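Local coordinates for hypothetical protein (Aquifex aeolicus, PDB 2HEK) that is of unknown function but binds zinc and GDP, and may act as a dGTPase, at residues T109-V112 and I113-E117; I249-F252 and L253-N256. All blocks are in the same frame, centred on the assembly; numbering follows the deposited sequence.

Contact 1 of 2, residues T109-V112 and I113-E117; sequences TERV and IKETE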
loop_
_atom_site.group_PDB
_atom_site.type_symbol
_atom_site.label_atom_id
_atom_site.label_comp_id
_atom_site.label_asym_id
_atom_site.label_seq_id
_atom_site.Cartn_x
_atom_site.Cartn_y
_atom_site.Cartn_z
ATOM N N THR A 109 -24.493 -12.839 24.546
ATOM C CA THR A 109 -23.681 -11.642 24.844
ATOM C C THR A 109 -24.144 -10.995 26.129
ATOM O O THR A 109 -23.320 -10.595 26.933
ATOM C CB THR A 109 -23.689 -10.608 23.706
ATOM O OG1 THR A 109 -23.080 -11.196 22.553
ATOM C CG2 THR A 109 -22.897 -9.372 24.084
ATOM N N GLU A 110 -25.465 -10.865 26.298
ATOM C CA GLU A 110 -26.033 -10.326 27.528
ATOM C C GLU A 110 -25.702 -11.240 28.691
ATOM O O GLU A 110 -25.292 -10.746 29.733
ATOM C CB GLU A 110 -27.570 -10.075 27.438
ATOM C CG GLU A 110 -28.182 -9.573 28.785
ATOM C CD GLU A 110 -29.668 -9.173 28.647
ATOM O OE1 GLU A 110 -30.234 -9.431 27.583
ATOM O OE2 GLU A 110 -30.265 -8.597 29.583
ATOM N N ARG A 111 -25.824 -12.558 28.529
ATOM C CA ARG A 111 -25.515 -13.498 29.588
ATOM C C ARG A 111 -24.061 -13.433 30.058
ATOM O O ARG A 111 -23.799 -13.456 31.258
ATOM C CB ARG A 111 -25.854 -14.929 29.124
ATOM C CG ARG A 111 -27.339 -15.177 28.934
ATOM C CD ARG A 111 -27.662 -16.656 28.929
ATOM N NE ARG A 111 -27.227 -17.304 30.167
ATOM C CZ ARG A 111 -27.092 -18.616 30.314
ATOM N NH1 ARG A 111 -27.374 -19.422 29.296
ATOM N NH2 ARG A 111 -26.699 -19.115 31.469
ATOM N N VAL A 112 -23.134 -13.348 29.112
ATOM C CA VAL A 112 -21.696 -13.284 29.435
ATOM C C VAL A 112 -21.380 -11.967 30.203
ATOM O O VAL A 112 -20.635 -11.955 31.174
ATOM C CB VAL A 112 -20.795 -13.495 28.187
ATOM C CG1 VAL A 112 -19.335 -13.232 28.513
ATOM C CG2 VAL A 112 -20.957 -14.909 27.642
ATOM N N ILE A 113 -21.974 -10.864 29.749
ATOM C CA ILE A 113 -21.773 -9.580 30.437
ATOM C C ILE A 113 -22.328 -9.604 31.871
ATOM O O ILE A 113 -21.711 -9.029 32.771
ATOM C CB ILE A 113 -22.430 -8.450 29.648
ATOM C CG1 ILE A 113 -21.651 -8.162 28.360
ATOM C CG2 ILE A 113 -22.520 -7.180 30.486
ATOM C CD1 ILE A 113 -22.454 -7.424 27.310
ATOM N N LYS A 114 -23.474 -10.253 32.079
ATOM C CA LYS A 114 -24.155 -10.195 33.375
ATOM C C LYS A 114 -23.765 -11.300 34.350
ATOM O O LYS A 114 -23.794 -11.077 35.573
ATOM C CB LYS A 114 -25.660 -10.175 33.158
ATOM C CG LYS A 114 -26.152 -8.800 32.662
ATOM C CD LYS A 114 -27.658 -8.811 32.409
ATOM C CE LYS A 114 -28.167 -7.398 32.121
ATOM N NZ LYS A 114 -29.654 -7.380 31.835
ATOM N N GLU A 115 -23.373 -12.465 33.821
ATOM C CA GLU A 115 -23.136 -13.667 34.626
ATOM C C GLU A 115 -21.659 -14.044 34.850
ATOM O O GLU A 115 -21.376 -15.119 35.400
ATOM C CB GLU A 115 -23.906 -14.867 34.037
ATOM C CG GLU A 115 -25.433 -14.645 33.862
ATOM C CD GLU A 115 -26.151 -15.786 33.138
ATOM O OE1 GLU A 115 -25.704 -16.958 33.184
ATOM O OE2 GLU A 115 -27.192 -15.516 32.511
ATOM N N THR A 116 -20.718 -13.183 34.438
ATOM C CA THR A 116 -19.292 -13.462 34.647
ATOM C C THR A 116 -18.627 -12.263 35.311
ATOM O O THR A 116 -19.300 -11.255 35.579
ATOM C CB THR A 116 -18.572 -13.749 33.292
ATOM O OG1 THR A 116 -18.599 -12.564 32.492
ATOM C CG2 THR A 116 -19.239 -14.917 32.534
ATOM N N GLU A 117 -17.307 -12.329 35.529
ATOM C CA GLU A 117 -16.534 -11.195 36.063
ATOM C C GLU A 117 -16.701 -9.910 35.261
ATOM O O GLU A 117 -16.438 -8.835 35.781
ATOM C CB GLU A 117 -15.030 -11.541 36.202
ATOM C CG GLU A 117 -14.378 -12.117 34.926
ATOM C CD GLU A 117 -12.847 -12.356 35.041
ATOM O OE1 GLU A 117 -12.151 -11.538 35.722
ATOM O OE2 GLU A 117 -12.341 -13.355 34.445
#
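T109 meets I113 one turn further along helix 108-115, in the HD domain. T109 O accepts the I113 N-H at 3.1 Å, and the two side chains run side by side. T109 CG2 touches I113 CD1 at 3.8 Å. The T109 side chain lies about 9 Å from the bound zinc ion, without being a ligand. E110 forms an i to i+4 salt bridge with K114. The extended E110 chain starts with CG anti to the backbone N (chi1 177°) and runs on to meet the lysine chain obliquely. K114 NZ approaches E110 OE2 at 2.6 Å on its anti lone pair; E132 gives this lysine a second acid. R111 grips E115 side-on. R111 NE reaches E115 OE2 at 2.9 Å, 33° out of the carboxylate plane. R111 NH2 meets the syn lone pair of E115 OE1, also at 2.9 Å. The two flat groups are twisted 39° apart, though both oxygens stay near the guanidinium plane. R111 NH1 turns to E102 and to the carbonyl of F246, which ties the helix to the loop there. A leucine in place of R111 would probably leave the E115 carboxylate without its mate and cut the link to F246. V112 O meets the last turn: T116, the N-cap of helix 117-123, sends OG1 to V112 O at 2.5 Å.

Contact 2 of 2, residues I249-F252 and L253-N256; sequences INNF and LRLN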
loop_
_atom_site.group_PDB
_atom_site.type_symbol
_atom_site.label_atom_id
_atom_site.label_comp_id
_atom_site.label_asym_id
_atom_site.label_seq_id
_atom_site.Cartn_x
_atom_site.Cartn_y
_atom_site.Cartn_z
ATOM N N ILE A 249 -23.291 -20.929 32.463
ATOM C CA ILE A 249 -22.631 -20.109 31.417
ATOM C C ILE A 249 -21.234 -20.623 31.051
ATOM O O ILE A 249 -20.740 -20.362 29.946
ATOM C CB ILE A 249 -22.593 -18.586 31.791
ATOM C CG1 ILE A 249 -22.243 -17.698 30.582
ATOM C CG2 ILE A 249 -21.648 -18.315 32.963
ATOM C CD1 ILE A 249 -23.323 -17.601 29.566
ATOM N N ASN A 250 -20.610 -21.355 31.975
ATOM C CA ASN A 250 -19.308 -21.958 31.737
ATOM C C ASN A 250 -19.325 -23.009 30.636
ATOM O O ASN A 250 -18.294 -23.258 30.006
ATOM C CB ASN A 250 -18.731 -22.545 33.021
ATOM C CG ASN A 250 -18.381 -21.485 34.032
ATOM O OD1 ASN A 250 -17.986 -20.363 33.681
ATOM N ND2 ASN A 250 -18.533 -21.826 35.310
ATOM N N ASN A 251 -20.485 -23.614 30.396
ATOM C CA ASN A 251 -20.623 -24.574 29.300
ATOM C C ASN A 251 -20.670 -23.873 27.948
ATOM O O ASN A 251 -20.381 -24.477 26.917
ATOM C CB ASN A 251 -21.860 -25.454 29.478
ATOM C CG ASN A 251 -21.665 -26.537 30.527
ATOM O OD1 ASN A 251 -20.574 -27.090 30.673
ATOM N ND2 ASN A 251 -22.726 -26.840 31.267
ATOM N N PHE A 252 -21.079 -22.607 27.947
ATOM C CA PHE A 252 -20.934 -21.803 26.743
ATOM C C PHE A 252 -19.473 -21.369 26.620
ATOM O O PHE A 252 -18.875 -21.579 25.586
ATOM C CB PHE A 252 -21.865 -20.593 26.737
ATOM C CG PHE A 252 -21.522 -19.601 25.673
ATOM C CD1 PHE A 252 -21.909 -19.821 24.356
ATOM C CD2 PHE A 252 -20.759 -18.486 25.975
ATOM C CE1 PHE A 252 -21.558 -18.924 23.354
ATOM C CE2 PHE A 252 -20.397 -17.586 24.976
ATOM C CZ PHE A 252 -20.799 -17.806 23.669
ATOM N N LEU A 253 -18.902 -20.816 27.695
ATOM C CA LEU A 253 -17.544 -20.299 27.683
ATOM C C LEU A 253 -16.491 -21.331 27.280
ATOM O O LEU A 253 -15.468 -20.965 26.699
ATOM C CB LEU A 253 -17.176 -19.597 28.997
ATOM C CG LEU A 253 -17.919 -18.269 29.304
ATOM C CD1 LEU A 253 -17.552 -17.782 30.696
ATOM C CD2 LEU A 253 -17.647 -17.149 28.289
ATOM N N ARG A 254 -16.744 -22.611 27.537
ATOM C CA ARG A 254 -15.782 -23.636 27.137
ATOM C C ARG A 254 -15.855 -24.001 25.656
ATOM O O ARG A 254 -15.004 -24.726 25.157
ATOM C CB ARG A 254 -15.879 -24.877 28.041
ATOM C CG ARG A 254 -15.285 -24.593 29.426
ATOM C CD ARG A 254 -15.130 -25.833 30.315
ATOM N NE ARG A 254 -16.349 -26.200 31.060
ATOM C CZ ARG A 254 -17.231 -27.120 30.667
ATOM N NH1 ARG A 254 -17.078 -27.775 29.512
ATOM N NH2 ARG A 254 -18.285 -27.375 31.428
ATOM N N LEU A 255 -16.859 -23.500 24.949
ATOM C CA LEU A 255 -16.954 -23.712 23.521
ATOM C C LEU A 255 -15.988 -22.774 22.791
ATOM O O LEU A 255 -16.242 -21.567 22.694
ATOM C CB LEU A 255 -18.372 -23.431 23.032
ATOM C CG LEU A 255 -19.491 -24.400 23.393
ATOM C CD1 LEU A 255 -20.805 -23.776 22.971
ATOM C CD2 LEU A 255 -19.293 -25.761 22.703
ATOM N N ASN A 256 -14.879 -23.333 22.313
ATOM C CA ASN A 256 -13.992 -22.646 21.366
ATOM C C ASN A 256 -13.741 -23.550 20.135
ATOM O O ASN A 256 -14.268 -24.677 20.082
ATOM C CB ASN A 256 -12.705 -22.140 22.050
ATOM C CG ASN A 256 -11.835 -23.271 22.614
ATOM O OD1 ASN A 256 -11.738 -24.362 22.055
ATOM N ND2 ASN A 256 -11.184 -22.994 23.726
#
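L253 N bonds to I249 O at 2.9 Å, and so makes a helical turn of the short helix 250-253. The turn lies in the HD-associated region. One residue on, R254 N reaches N250 O at 3.0 Å. The R254 side chain then folds back over this turn. R254 CB lies 3.5 Å from N250 O, and R254 CG comes closer to the same oxygen, at 3.3 Å. CD and NE pass the oxygen at longer range. The chain bends at chi3 (-85°), which turns the guanidinium back along N251. R254 CZ is 3.3 Å from N251 OD1, and NH2 at the tip comes very close to that oxygen. The two side chains point the same way, but their amide and guanidinium planes stand nearly perpendicular, 88° apart. N251 CA sits over one guanidinium face, toward its rim. N251 ND2 bonds to the carbonyl of D245, which limits how the amide can turn. The buried side of the turn is apolar. F252 CD2 packs against L253 CD2, while the ring also stacks on F108. L253 reaches F26 and P27 of helix 26-29. After the helix, L255 N bonds to F252 O. Beyond it, N256 is the N-cap of helix 257-266. On the apolar side, F252 CD1 lies 4.3 Å from L255 CD1.

The two contacts come in series along the chain, with their centres 12 Å apart. Contact 1 occupies helix 108-115 and the step into helix 117-123, in the HD domain. Contact 2 follows much later, on helix 250-253 and the loop before helix 257-266, in the HD-associated region. They touch directly. I249 CD1 packs on R111 CB, F252 CE2 meets V112 CG2 at 3.8 Å, and L253 CD1 meets T116 CG2. P27 of helix 26-29 touches V112, T116 and L253, so it borders both. The apolar seam thus joins the two sequence regions on the same side of the chain's centre, with the F252 side chain about 13 Å from the zinc ion.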